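Local coordinates for E3 ubiquitin-protein ligase HERC2 (Homo sapiens, PDB 4L1M) that probably acts in ubiquitin transfer as a HECT-type E3 ligase, this chain being its first RCC1-like domain, a seven-bladed beta-propeller, at residues A[214-220]-A[265-271]; A[236-242]-A[298-302]. All blocks are in the same frame, centred on the assembly; numbering follows the deposited sequence.

From the N terminus, the chain first passes 214-220, the turn and the start of the second strand of one propeller blade. It then reaches 236-242, between the third and fourth strands of that blade. The next blade supplies 265-271, the end of its first strand and the start of its second, and later 298-302, which leads into its fourth. Contact 1 closes a loop of 44 residues and contact 2 one of 55. The segments alternate, so the loops cross. Both contacts join the same neighbouring blades, the centre of contact 1 about 10 Å from the centre of the chain, that of contact 2 about 19 Å. Lys-238 of contact 2 reaches Gln-269 and Ser-271 of contact 1.

Contact 1. Residues A[214-220]-A[265-271]. With SO4 (sulfate ion), chain F.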
loop_
_atom_site.group_PDB
_atom_site.type_symbol
_atom_site.label_atom_id
_atom_site.label_comp_id
_atom_site.label_asym_id
_atom_site.label_seq_id
_atom_site.Cartn_x
_atom_site.Cartn_y
_atom_site.Cartn_z
ATOM N N SER A 214 -5.818 -8.425 1.759
ATOM C CA SER A 214 -6.700 -9.022 0.777
ATOM C C SER A 214 -7.103 -10.433 1.150
ATOM O O SER A 214 -6.678 -10.962 2.167
ATOM C CB SER A 214 -6.043 -9.032 -0.600
ATOM O OG SER A 214 -4.836 -9.739 -0.609
ATOM N N GLY A 215 -7.966 -11.026 0.315
ATOM C CA GLY A 215 -8.627 -12.307 0.624
ATOM C C GLY A 215 -9.163 -12.214 2.033
ATOM O O GLY A 215 -9.838 -11.240 2.373
ATOM N N ASP A 216 -8.880 -13.224 2.843
ATOM C CA ASP A 216 -9.239 -13.193 4.257
ATOM C C ASP A 216 -8.201 -12.339 4.888
ATOM O O ASP A 216 -7.073 -12.760 5.102
ATOM C CB ASP A 216 -9.242 -14.617 4.832
ATOM C CG ASP A 216 -10.353 -15.503 4.207
ATOM O OD1 ASP A 216 -11.168 -15.001 3.407
ATOM O OD2 ASP A 216 -10.390 -16.700 4.529
ATOM N N ALA A 217 -8.563 -11.093 5.118
ATOM C CA ALA A 217 -7.595 -10.014 5.237
ATOM C C ALA A 217 -7.273 -9.672 6.659
ATOM O O ALA A 217 -8.139 -9.721 7.535
ATOM C CB ALA A 217 -8.140 -8.777 4.562
ATOM N N GLN A 218 -6.023 -9.287 6.850
ATOM C CA GLN A 218 -5.548 -8.657 8.062
ATOM C C GLN A 218 -5.459 -7.156 7.885
ATOM O O GLN A 218 -5.428 -6.641 6.768
ATOM C CB GLN A 218 -4.139 -9.189 8.450
ATOM C CG GLN A 218 -2.949 -8.520 7.746
ATOM C CD GLN A 218 -2.664 -9.042 6.336
ATOM O OE1 GLN A 218 -3.559 -9.343 5.585
ATOM N NE2 GLN A 218 -1.393 -9.109 5.976
ATOM N N THR A 219 -5.357 -6.459 9.007
ATOM C CA THR A 219 -5.196 -5.022 9.003
ATOM C C THR A 219 -4.098 -4.708 9.998
ATOM O O THR A 219 -4.058 -5.314 11.050
ATOM C CB THR A 219 -6.525 -4.362 9.405
ATOM O OG1 THR A 219 -7.573 -4.805 8.506
ATOM C CG2 THR A 219 -6.411 -2.846 9.386
ATOM N N LEU A 220 -3.209 -3.784 9.671
ATOM C CA LEU A 220 -2.105 -3.413 10.559
ATOM C C LEU A 220 -2.117 -1.927 10.800
ATOM O O LEU A 220 -2.529 -1.159 9.934
ATOM C CB LEU A 220 -0.776 -3.773 9.941
ATOM C CG LEU A 220 -0.601 -5.197 9.428
ATOM C CD1 LEU A 220 0.722 -5.314 8.685
ATOM C CD2 LEU A 220 -0.647 -6.189 10.569
ATOM N N ARG A 265 3.027 -2.514 5.916
ATOM C CA ARG A 265 2.483 -2.853 4.614
ATOM C C ARG A 265 1.920 -4.257 4.683
ATOM O O ARG A 265 2.351 -5.051 5.508
ATOM C CB ARG A 265 3.555 -2.777 3.529
ATOM C CG ARG A 265 4.287 -1.443 3.426
ATOM C CD ARG A 265 3.538 -0.405 2.625
ATOM N NE ARG A 265 4.364 0.804 2.558
ATOM C CZ ARG A 265 3.950 1.991 2.114
ATOM N NH1 ARG A 265 2.708 2.171 1.652
ATOM N NH2 ARG A 265 4.796 3.004 2.099
ATOM N N CYS A 266 0.949 -4.532 3.813
ATOM C CA CYS A 266 0.363 -5.844 3.652
ATOM C C CYS A 266 0.519 -6.283 2.193
ATOM O O CYS A 266 0.204 -5.537 1.290
ATOM C CB CYS A 266 -1.124 -5.784 3.964
ATOM S SG CYS A 266 -1.479 -5.519 5.700
ATOM N N GLY A 267 1.024 -7.485 1.967
ATOM C CA GLY A 267 0.905 -8.123 0.661
ATOM C C GLY A 267 -0.123 -9.193 0.855
ATOM O O GLY A 267 -0.787 -9.215 1.884
ATOM N N SER A 268 -0.238 -10.113 -0.090
ATOM C CA SER A 268 -1.267 -11.162 0.002
ATOM C C SER A 268 -0.921 -12.160 1.088
ATOM O O SER A 268 0.025 -12.921 0.960
ATOM C CB SER A 268 -1.440 -11.884 -1.339
ATOM O OG SER A 268 -2.463 -12.857 -1.246
ATOM N N GLN A 269 -1.661 -12.089 2.184
ATOM C CA GLN A 269 -1.517 -12.997 3.322
ATOM C C GLN A 269 -0.194 -12.871 4.055
ATOM O O GLN A 269 0.219 -13.812 4.742
ATOM C CB GLN A 269 -1.772 -14.454 2.888
ATOM C CG GLN A 269 -3.169 -14.690 2.263
ATOM C CD GLN A 269 -4.295 -14.494 3.270
ATOM O OE1 GLN A 269 -4.335 -15.183 4.263
ATOM N NE2 GLN A 269 -5.159 -13.532 3.051
ATOM N N PHE A 270 0.468 -11.720 3.937
ATOM C CA PHE A 270 1.681 -11.445 4.715
ATOM C C PHE A 270 1.810 -9.971 5.057
ATOM O O PHE A 270 1.153 -9.128 4.468
ATOM C CB PHE A 270 2.955 -11.962 4.024
ATOM C CG PHE A 270 3.436 -11.119 2.866
ATOM C CD1 PHE A 270 2.894 -11.269 1.619
ATOM C CD2 PHE A 270 4.480 -10.237 3.021
ATOM C CE1 PHE A 270 3.372 -10.525 0.533
ATOM C CE2 PHE A 270 4.959 -9.490 1.945
ATOM C CZ PHE A 270 4.394 -9.629 0.704
ATOM N N SER A 271 2.674 -9.696 6.013
ATOM C CA SER A 271 2.748 -8.416 6.638
ATOM C C SER A 271 4.194 -7.956 6.723
ATOM O O SER A 271 5.114 -8.763 6.772
ATOM C CB SER A 271 2.175 -8.540 8.038
ATOM O OG SER A 271 0.833 -8.996 7.985
HETATM S S SO4 F . -1.894 -16.268 -2.672
HETATM O O1 SO4 F . -1.400 -15.065 -3.345
HETATM O O2 SO4 F . -3.068 -16.757 -3.438
HETATM O O3 SO4 F . -0.884 -17.346 -2.609
HETATM O O4 SO4 F . -2.218 -15.894 -1.277
#
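Ser-271 OG is held by two groups. The side-chain amide of Gln-218 donates to it, with NE2 3.0 Å from OG and an N-H...O angle of 161°. Its other partner is the carbonyl O of Lys-238. Ser-271 OG lies close to the amide plane of Gln-218, as suits an N-H donor. CG of Gln-218 sits between the backbone N and the carbonyl carbon (chi1 83°), and the chain then bends at chi2, bringing the amide to the neighbouring strand. Cys-266 SG lies 3.6 Å from NE2 of Gln-218. Leu-220 packs against the same sulfur, with CD1 3.7 Å from SG of Cys-266 and 3.6 Å from CB of Ser-271. The fold is the seven-bladed RCC1-like propeller, and this is a seam between adjacent blades. The axes of the short segments 218-220 and 265-267 run nearly antiparallel and come within 7.6 Å, and the two belong to separate sheets.

Further along, a type II turn from Gly-267 to Phe-270 joins strands 261-267 and 270-275 of the next blade. Gln-269 in this turn bends its side chain back to the 214-220 loop. Its NE2 donates to Asp-216 O, at 2.9 Å and an angle of 170°. The donor stands well above the carbonyl plane, though Asp-216 O is nearly in the plane of the Gln-269 amide. OE1 of Gln-269 pairs with Lys-238 NZ. Ser-214 OG packs 3.9 Å from CA of Ser-268 and is itself bonded to Asp-105. Ser-268 OG faces a sulfate, probably from the crystallisation liquor, which Arg-290 and Lys-285 also bind.

Contact 2. Residues A[236-242]-A[298-302]; sequences YGKLGRG and HVRYP
Tyr-236 turns the edge of its ring toward the face of His-298 in a T-shaped pair. The 236-242 segment is the glycine-rich loop of an RCC1-type propeller blade, between the third and fourth strands. It packs on the chain that enters the fourth strand of the next blade. The centroids of the Tyr-236 and His-298 rings are 4.7 Å apart and the planes meet at 65°. CD1 of Tyr-236 stands over the centre of the imidazole, 3.4 Å from CE1 of His-298. The imidazole has a second hold, since its ND1 pairs with the backbone N of Gly-286.

Arg-300 reaches over Gly-237 toward Tyr-236, its chain extended from CG to NE. CG passes 3.9 Å from CA of Gly-237. One face of the guanidinium group is turned to the carbonyl O of Tyr-236. NH1 hydrogen-bonds Gly-243 O, while Gly-237 N is also near it, so the guanidinium group sits where the two ends of the loop come close.

Tyr-301 presents a ring face to Gly-242. CA of Gly-242 lies 3.9 Å from the ring centroid, a CH-pi contact, and its N sits over the same ring nearer the rim. Lys-255 also meets this ring in a cation-pi contact. Pro-302 follows with CD 3.5 Å from Gly-240 O. A type I turn from Gly-237 to Gly-240 shapes the loop, closed by Gly-240 N to Gly-237 O at 3.0 Å. Across the contact, Gly-242 N donates to Arg-300 O at 3.0 Å, from above the carbonyl plane, with an N-H...O angle of 153°.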
loop_
_atom_site.group_PDB
_atom_site.type_symbol
_atom_site.label_atom_id
_atom_site.label_comp_id
_atom_site.label_asym_id
_atom_site.label_seq_id
_atom_site.Cartn_x
_atom_site.Cartn_y
_atom_site.Cartn_z
ATOM N N TYR A 236 -2.064 -18.226 8.431
ATOM C CA TYR A 236 -0.623 -18.123 8.124
ATOM C C TYR A 236 0.163 -17.304 9.140
ATOM O O TYR A 236 1.323 -16.988 8.910
ATOM C CB TYR A 236 -0.386 -17.599 6.695
ATOM C CG TYR A 236 -1.095 -18.426 5.655
ATOM C CD1 TYR A 236 -0.631 -19.682 5.318
ATOM C CD2 TYR A 236 -2.256 -17.958 5.022
ATOM C CE1 TYR A 236 -1.312 -20.473 4.385
ATOM C CE2 TYR A 236 -2.941 -18.724 4.073
ATOM C CZ TYR A 236 -2.470 -19.977 3.761
ATOM O OH TYR A 236 -3.094 -20.734 2.830
ATOM N N GLY A 237 -0.469 -16.971 10.265
ATOM C CA GLY A 237 0.166 -16.174 11.320
ATOM C C GLY A 237 0.483 -14.740 10.957
ATOM O O GLY A 237 1.298 -14.104 11.606
ATOM N N LYS A 238 -0.158 -14.233 9.911
ATOM C CA LYS A 238 0.036 -12.858 9.483
ATOM C C LYS A 238 -0.296 -11.795 10.515
ATOM O O LYS A 238 0.085 -10.661 10.323
ATOM C CB LYS A 238 -0.730 -12.571 8.189
ATOM C CG LYS A 238 -2.246 -12.740 8.249
ATOM C CD LYS A 238 -2.828 -12.590 6.840
ATOM C CE LYS A 238 -4.332 -12.698 6.809
ATOM N NZ LYS A 238 -4.795 -14.111 6.965
ATOM N N LEU A 239 -0.987 -12.124 11.599
ATOM C CA LEU A 239 -1.257 -11.145 12.664
ATOM C C LEU A 239 -0.052 -10.946 13.543
ATOM O O LEU A 239 0.043 -9.924 14.233
ATOM C CB LEU A 239 -2.455 -11.539 13.545
ATOM C CG LEU A 239 -3.782 -11.645 12.808
ATOM C CD1 LEU A 239 -4.880 -12.110 13.757
ATOM C CD2 LEU A 239 -4.175 -10.328 12.127
ATOM N N GLY A 240 0.864 -11.904 13.525
ATOM C CA GLY A 240 2.130 -11.777 14.264
ATOM C C GLY A 240 2.143 -12.273 15.703
ATOM O O GLY A 240 3.070 -11.944 16.444
ATOM N N ARG A 241 1.145 -13.052 16.118
ATOM C CA ARG A 241 1.099 -13.555 17.495
ATOM C C ARG A 241 1.021 -15.089 17.552
ATOM O O ARG A 241 0.425 -15.647 18.444
ATOM C CB ARG A 241 -0.097 -12.950 18.252
ATOM C CG ARG A 241 -0.010 -11.457 18.569
ATOM C CD ARG A 241 -1.271 -10.977 19.294
ATOM N NE ARG A 241 -2.393 -10.837 18.369
ATOM C CZ ARG A 241 -2.537 -9.834 17.499
ATOM N NH1 ARG A 241 -1.636 -8.864 17.444
ATOM N NH2 ARG A 241 -3.605 -9.786 16.679
ATOM N N GLY A 242 1.634 -15.767 16.597
ATOM C CA GLY A 242 1.616 -17.226 16.552
ATOM C C GLY A 242 0.306 -17.815 16.034
ATOM O O GLY A 242 -0.705 -17.131 15.908
ATOM N N HIS A 298 5.842 -20.712 6.369
ATOM C CA HIS A 298 5.063 -19.633 6.971
ATOM C C HIS A 298 5.812 -19.195 8.214
ATOM O O HIS A 298 6.450 -20.009 8.872
ATOM C CB HIS A 298 3.667 -20.103 7.368
ATOM C CG HIS A 298 2.942 -20.833 6.282
ATOM N ND1 HIS A 298 2.885 -20.366 4.997
ATOM C CD2 HIS A 298 2.249 -21.995 6.291
ATOM C CE1 HIS A 298 2.185 -21.199 4.255
ATOM N NE2 HIS A 298 1.789 -22.201 5.017
ATOM N N VAL A 299 5.738 -17.914 8.534
ATOM C CA VAL A 299 6.413 -17.360 9.682
ATOM C C VAL A 299 5.360 -16.648 10.502
ATOM O O VAL A 299 4.732 -15.720 10.013
ATOM C CB VAL A 299 7.519 -16.377 9.243
ATOM C CG1 VAL A 299 8.081 -15.612 10.440
ATOM C CG2 VAL A 299 8.627 -17.127 8.484
ATOM N N ARG A 300 5.188 -17.076 11.749
ATOM C CA ARG A 300 4.027 -16.674 12.524
ATOM C C ARG A 300 4.289 -15.598 13.568
ATOM O O ARG A 300 3.376 -15.154 14.252
ATOM C CB ARG A 300 3.393 -17.905 13.131
ATOM C CG ARG A 300 2.935 -18.869 12.051
ATOM C CD ARG A 300 2.342 -20.147 12.614
ATOM N NE ARG A 300 2.116 -21.062 11.516
ATOM C CZ ARG A 300 0.998 -21.122 10.792
ATOM N NH1 ARG A 300 -0.056 -20.352 11.062
ATOM N NH2 ARG A 300 0.931 -21.969 9.790
ATOM N N TYR A 301 5.546 -15.159 13.655
ATOM C CA TYR A 301 5.914 -13.959 14.389
ATOM C C TYR A 301 6.825 -13.105 13.536
ATOM O O TYR A 301 7.597 -13.632 12.762
ATOM C CB TYR A 301 6.654 -14.333 15.635
ATOM C CG TYR A 301 5.872 -15.203 16.583
ATOM C CD1 TYR A 301 4.995 -14.645 17.526
ATOM C CD2 TYR A 301 6.053 -16.576 16.595
ATOM C CE1 TYR A 301 4.326 -15.446 18.443
ATOM C CE2 TYR A 301 5.378 -17.369 17.502
ATOM C CZ TYR A 301 4.519 -16.800 18.417
ATOM O OH TYR A 301 3.845 -17.601 19.294
ATOM N N PRO A 302 6.772 -11.783 13.696
ATOM C CA PRO A 302 7.651 -10.894 12.934
ATOM C C PRO A 302 9.095 -11.331 12.974
ATOM O O PRO A 302 9.601 -11.617 14.031
ATOM C CB PRO A 302 7.501 -9.558 13.664
ATOM C CG PRO A 302 6.110 -9.608 14.194
ATOM C CD PRO A 302 6.001 -11.032 14.692
#